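Local coordinates for protein peptidoglycan D,D-transpeptidase PbpA (Mycobacterium tuberculosis, PDB 3UN7) that probably cross-links the peptidoglycan of the cell wall as a membrane-anchored, penicillin-binding D,D-transpeptidase and takes part in regulating cell length, at residues Y49-P52 with E53-P57; N161-V164 with Q165-A168. All blocks are in the same frame, centred on the assembly; numbering follows the deposited sequence.

Contact 1: residues Y49-P52 with E53-P57; sequences YPNP and EVYAP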
loop_
_atom_site.group_PDB
_atom_site.type_symbol
_atom_site.label_atom_id
_atom_site.label_comp_id
_atom_site.label_asym_id
_atom_site.label_seq_id
_atom_site.Cartn_x
_atom_site.Cartn_y
_atom_site.Cartn_z
ATOM N N TYR A 49 -8.158 11.849 -19.400
ATOM C CA TYR A 49 -7.443 11.643 -18.135
ATOM C C TYR A 49 -6.320 12.657 -18.140
ATOM O O TYR A 49 -5.298 12.420 -18.794
ATOM C CB TYR A 49 -6.878 10.207 -18.064
ATOM C CG TYR A 49 -7.970 9.165 -18.179
ATOM C CD1 TYR A 49 -8.372 8.677 -19.421
ATOM C CD2 TYR A 49 -8.631 8.694 -17.039
ATOM C CE1 TYR A 49 -9.391 7.718 -19.525
ATOM C CE2 TYR A 49 -9.666 7.765 -17.140
ATOM C CZ TYR A 49 -10.036 7.285 -18.377
ATOM O OH TYR A 49 -11.040 6.350 -18.453
ATOM N N PRO A 50 -6.514 13.802 -17.458
ATOM C CA PRO A 50 -5.538 14.909 -17.573
ATOM C C PRO A 50 -4.194 14.725 -16.854
ATOM O O PRO A 50 -3.246 15.435 -17.183
ATOM C CB PRO A 50 -6.302 16.117 -17.005
ATOM C CG PRO A 50 -7.240 15.537 -16.016
ATOM C CD PRO A 50 -7.652 14.169 -16.594
ATOM N N ASN A 51 -4.099 13.799 -15.895
ATOM C CA ASN A 51 -2.797 13.457 -15.311
ATOM C C ASN A 51 -2.690 11.930 -15.304
ATOM O O ASN A 51 -2.694 11.292 -14.231
ATOM C CB ASN A 51 -2.633 14.067 -13.909
ATOM C CG ASN A 51 -1.183 14.128 -13.458
ATOM O OD1 ASN A 51 -0.292 13.569 -14.102
ATOM N ND2 ASN A 51 -0.935 14.833 -12.348
ATOM N N PRO A 52 -2.583 11.337 -16.511
ATOM C CA PRO A 52 -3.043 9.960 -16.718
ATOM C C PRO A 52 -2.226 8.877 -16.000
ATOM O O PRO A 52 -2.816 8.039 -15.318
ATOM C CB PRO A 52 -2.990 9.785 -18.240
ATOM C CG PRO A 52 -1.982 10.795 -18.720
ATOM C CD PRO A 52 -1.964 11.916 -17.725
ATOM N N GLU A 53 -0.902 8.896 -16.125
ATOM C CA GLU A 53 -0.075 7.832 -15.516
ATOM C C GLU A 53 -0.152 7.879 -13.989
ATOM O O GLU A 53 -0.256 6.835 -13.315
ATOM C CB GLU A 53 1.392 7.895 -15.988
ATOM C CG GLU A 53 1.569 7.695 -17.489
ATOM C CD GLU A 53 3.021 7.467 -17.910
ATOM O OE1 GLU A 53 3.909 7.369 -17.036
ATOM O OE2 GLU A 53 3.277 7.378 -19.135
ATOM N N VAL A 54 -0.118 9.097 -13.452
ATOM C CA VAL A 54 -0.158 9.304 -12.014
ATOM C C VAL A 54 -1.406 8.684 -11.374
ATOM O O VAL A 54 -1.280 7.960 -10.378
ATOM C CB VAL A 54 -0.082 10.789 -11.638
ATOM C CG1 VAL A 54 -0.215 10.955 -10.121
ATOM C CG2 VAL A 54 1.233 11.393 -12.136
ATOM N N TYR A 55 -2.585 8.951 -11.946
ATOM C CA TYR A 55 -3.856 8.470 -11.351
ATOM C C TYR A 55 -4.447 7.207 -11.973
ATOM O O TYR A 55 -5.530 6.789 -11.590
ATOM C CB TYR A 55 -4.915 9.592 -11.337
ATOM C CG TYR A 55 -4.496 10.747 -10.467
ATOM C CD1 TYR A 55 -3.810 11.828 -11.013
ATOM C CD2 TYR A 55 -4.767 10.753 -9.093
ATOM C CE1 TYR A 55 -3.394 12.917 -10.218
ATOM C CE2 TYR A 55 -4.372 11.844 -8.289
ATOM C CZ TYR A 55 -3.676 12.900 -8.867
ATOM O OH TYR A 55 -3.257 13.949 -8.112
ATOM N N ALA A 56 -3.752 6.592 -12.930
ATOM C CA ALA A 56 -4.237 5.335 -13.524
ATOM C C ALA A 56 -4.664 4.264 -12.500
ATOM O O ALA A 56 -5.691 3.629 -12.682
ATOM C CB ALA A 56 -3.229 4.769 -14.515
ATOM N N PRO A 57 -3.883 4.056 -11.417
ATOM C CA PRO A 57 -4.296 3.083 -10.405
ATOM C C PRO A 57 -5.624 3.432 -9.717
ATOM O O PRO A 57 -6.276 2.541 -9.161
ATOM C CB PRO A 57 -3.150 3.160 -9.382
ATOM C CG PRO A 57 -1.967 3.541 -10.200
ATOM C CD PRO A 57 -2.557 4.614 -11.090
HETATM O O HOH W 1 0.731 11.399 -15.575
#

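Contact 2: residues N161-V164 with Q165-A168; sequences NPEV and QAQA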
loop_
_atom_site.group_PDB
_atom_site.type_symbol
_atom_site.label_atom_id
_atom_site.label_comp_id
_atom_site.label_asym_id
_atom_site.label_seq_id
_atom_site.Cartn_x
_atom_site.Cartn_y
_atom_site.Cartn_z
ATOM N N ASN A 161 -10.362 5.230 -31.850
ATOM C CA ASN A 161 -9.785 4.441 -32.929
ATOM C C ASN A 161 -9.513 3.006 -32.460
ATOM O O ASN A 161 -8.740 2.789 -31.523
ATOM C CB ASN A 161 -8.516 5.115 -33.469
ATOM C CG ASN A 161 -7.934 4.397 -34.687
ATOM O OD1 ASN A 161 -7.192 3.441 -34.545
ATOM N ND2 ASN A 161 -8.256 4.878 -35.885
ATOM N N PRO A 162 -10.150 2.015 -33.113
ATOM C CA PRO A 162 -9.972 0.610 -32.732
ATOM C C PRO A 162 -8.511 0.162 -32.746
ATOM O O PRO A 162 -8.091 -0.565 -31.845
ATOM C CB PRO A 162 -10.752 -0.142 -33.814
ATOM C CG PRO A 162 -11.734 0.819 -34.288
ATOM C CD PRO A 162 -11.071 2.149 -34.251
ATOM N N GLU A 163 -7.748 0.601 -33.756
ATOM C CA GLU A 163 -6.345 0.234 -33.875
ATOM C C GLU A 163 -5.463 0.893 -32.828
ATOM O O GLU A 163 -4.565 0.242 -32.295
ATOM C CB GLU A 163 -5.810 0.489 -35.286
ATOM C CG GLU A 163 -5.701 -0.781 -36.117
ATOM C CD GLU A 163 -4.585 -1.704 -35.625
ATOM O OE1 GLU A 163 -4.889 -2.719 -34.955
ATOM O OE2 GLU A 163 -3.400 -1.406 -35.895
ATOM N N VAL A 164 -5.715 2.163 -32.506
ATOM C CA VAL A 164 -4.988 2.796 -31.395
ATOM C C VAL A 164 -5.205 2.030 -30.066
ATOM O O VAL A 164 -4.268 1.802 -29.290
ATOM C CB VAL A 164 -5.357 4.295 -31.252
ATOM C CG1 VAL A 164 -4.857 4.856 -29.935
ATOM C CG2 VAL A 164 -4.769 5.082 -32.434
ATOM N N GLN A 165 -6.446 1.620 -29.814
ATOM C CA GLN A 165 -6.727 0.862 -28.606
ATOM C C GLN A 165 -6.033 -0.503 -28.644
ATOM O O GLN A 165 -5.338 -0.870 -27.699
ATOM C CB GLN A 165 -8.227 0.667 -28.432
ATOM C CG GLN A 165 -9.016 1.914 -28.112
ATOM C CD GLN A 165 -10.487 1.641 -28.231
ATOM O OE1 GLN A 165 -11.122 1.224 -27.268
ATOM N NE2 GLN A 165 -11.031 1.825 -29.426
ATOM N N ALA A 166 -6.216 -1.248 -29.736
ATOM C CA ALA A 166 -5.645 -2.603 -29.860
ATOM C C ALA A 166 -4.122 -2.645 -29.744
ATOM O O ALA A 166 -3.563 -3.566 -29.136
ATOM C CB ALA A 166 -6.112 -3.274 -31.154
ATOM N N GLN A 167 -3.451 -1.650 -30.333
ATOM C CA GLN A 167 -1.993 -1.567 -30.272
ATOM C C GLN A 167 -1.504 -1.241 -28.867
ATOM O O GLN A 167 -0.583 -1.888 -28.375
ATOM C CB GLN A 167 -1.444 -0.578 -31.301
ATOM C CG GLN A 167 -1.225 -1.207 -32.674
ATOM C CD GLN A 167 -1.057 -0.183 -33.789
ATOM O OE1 GLN A 167 -0.945 1.023 -33.535
ATOM N NE2 GLN A 167 -1.052 -0.661 -35.039
ATOM N N ALA A 168 -2.139 -0.267 -28.209
ATOM C CA ALA A 168 -1.850 0.020 -26.794
ATOM C C ALA A 168 -2.058 -1.212 -25.922
ATOM O O ALA A 168 -1.238 -1.517 -25.057
ATOM C CB ALA A 168 -2.699 1.179 -26.278
#

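Contact 1: residues Y49-P52 with E53-P57
Asn51 OD1 accepts a hydrogen bond from a water at 2.8 Å, and that water in turn accepts from Val54 N at 3.2 Å. The side chain of Asn51 therefore reaches the first turn of helix 52-59 through a water and makes no direct capping bond. Its main chain does bind directly: Tyr55 N donates to Asn51 O over 3.3 Å with an N-H...O angle of 161°, a long but straight bond that closes the turn.

CG of Asn51 stands beside its own carbonyl carbon (chi1 -162°), which lays the amide against two residues of the turn. Asn51 OD1 lies 3.3 Å from CG2 of Val54, the branch that stands beside the valine's backbone N. Asn51 ND2 passes 3.8 Å from CE1 of the Tyr55 ring, with amide and ring planes 69° apart. The same ring receives Asn51 O at its edge, in plane, 3.4 Å from Tyr55 CD1, while Val54 CG1 sits over one face near the rim.

Further out, Gln115 of helix 111-123 accepts from Asn51 ND2 and so fixes which way the amide is turned. Tyr55 leans on Pro111 and Gln114 of that helix, and Pro52 packs on Pro154 and Asn155. Asn51 thus holds the N-cap position and Pro52 N1, with a water where a direct cap would bind, at a helix start following strand 45-48 in PbpA's N-terminal, dimerisation-family part.

Contact 2: residues N161-V164 with Q165-A168
Asn161 O accepts twice from Gln165. Gln165 N reaches Asn161 O at 3.1 Å, nearly straight (N-H...O 164°), and Gln165 NE2 adds a weak bond to the same Asn161 O at 3.3 Å. Gln165 can do this because its CG lies beside its own backbone N (chi1 -69°) and the chain then runs extended, back along the helix toward its start; Gln165 CG itself passes 3.5 Å from Asn161 O. The side chain of Asn161 works too: its OD1 accepts from Val164 N at 2.8 Å, in the carbonyl plane and on a lone pair. The asparagine thus uses both its oxygens on the opening turn, a classic N-cap with Pro162 in the N1 position of helix 162-174. Behind it the regular i to i+4 bonds of the alpha helix follow: Ala166 N to Pro162 O, Gln167 N to Glu163 O at 2.9 Å, and Ala168 N to Val164 O.

Glu163 and Gln167, one turn apart on an exposed flank, bring their ends together. Glu163 OE2 is modelled 2.6 Å from Gln167 NE2, a doubtful approach: the N-H does not point at the oxygen, and this is not a hydrogen bond. The carboxylate and amide planes stand 87° apart. Gln167 CB also rests 3.4 Å from Glu163 O.

The other flank is anchored to the rest of the chain. Gln165 OE1 accepts from Ser63 OG and from Arg65 N, which set the rotation of the amide and hold NE2 toward Asn161. Next to it Ala166 packs on Arg65 and Tyr66, and Ala168 lies against Leu156 and Leu157 of helix 154-157.

How the contacts relate
Contact 1 comes first along the chain, at the start of helix 52-59; contact 2 follows some hundred residues later, at the start of helix 162-174. Their centres are about 19 Å apart and the nearest atoms about 10 Å, without touching. One belongs to the dimerisation-family part, the other to the transpeptidase-family part, yet both lie on the same side of the chain's centre. Helix 154-157 links them spatially, since Pro52 packs on its first residues and Ala168 on its last. The loop through Ser63 to Tyr66, soon after helix 52-59, meets helix 162-174. Transpeptidase-part residues thus pack onto the N-terminal part here, away from Ser193, the probable acyl-ester serine.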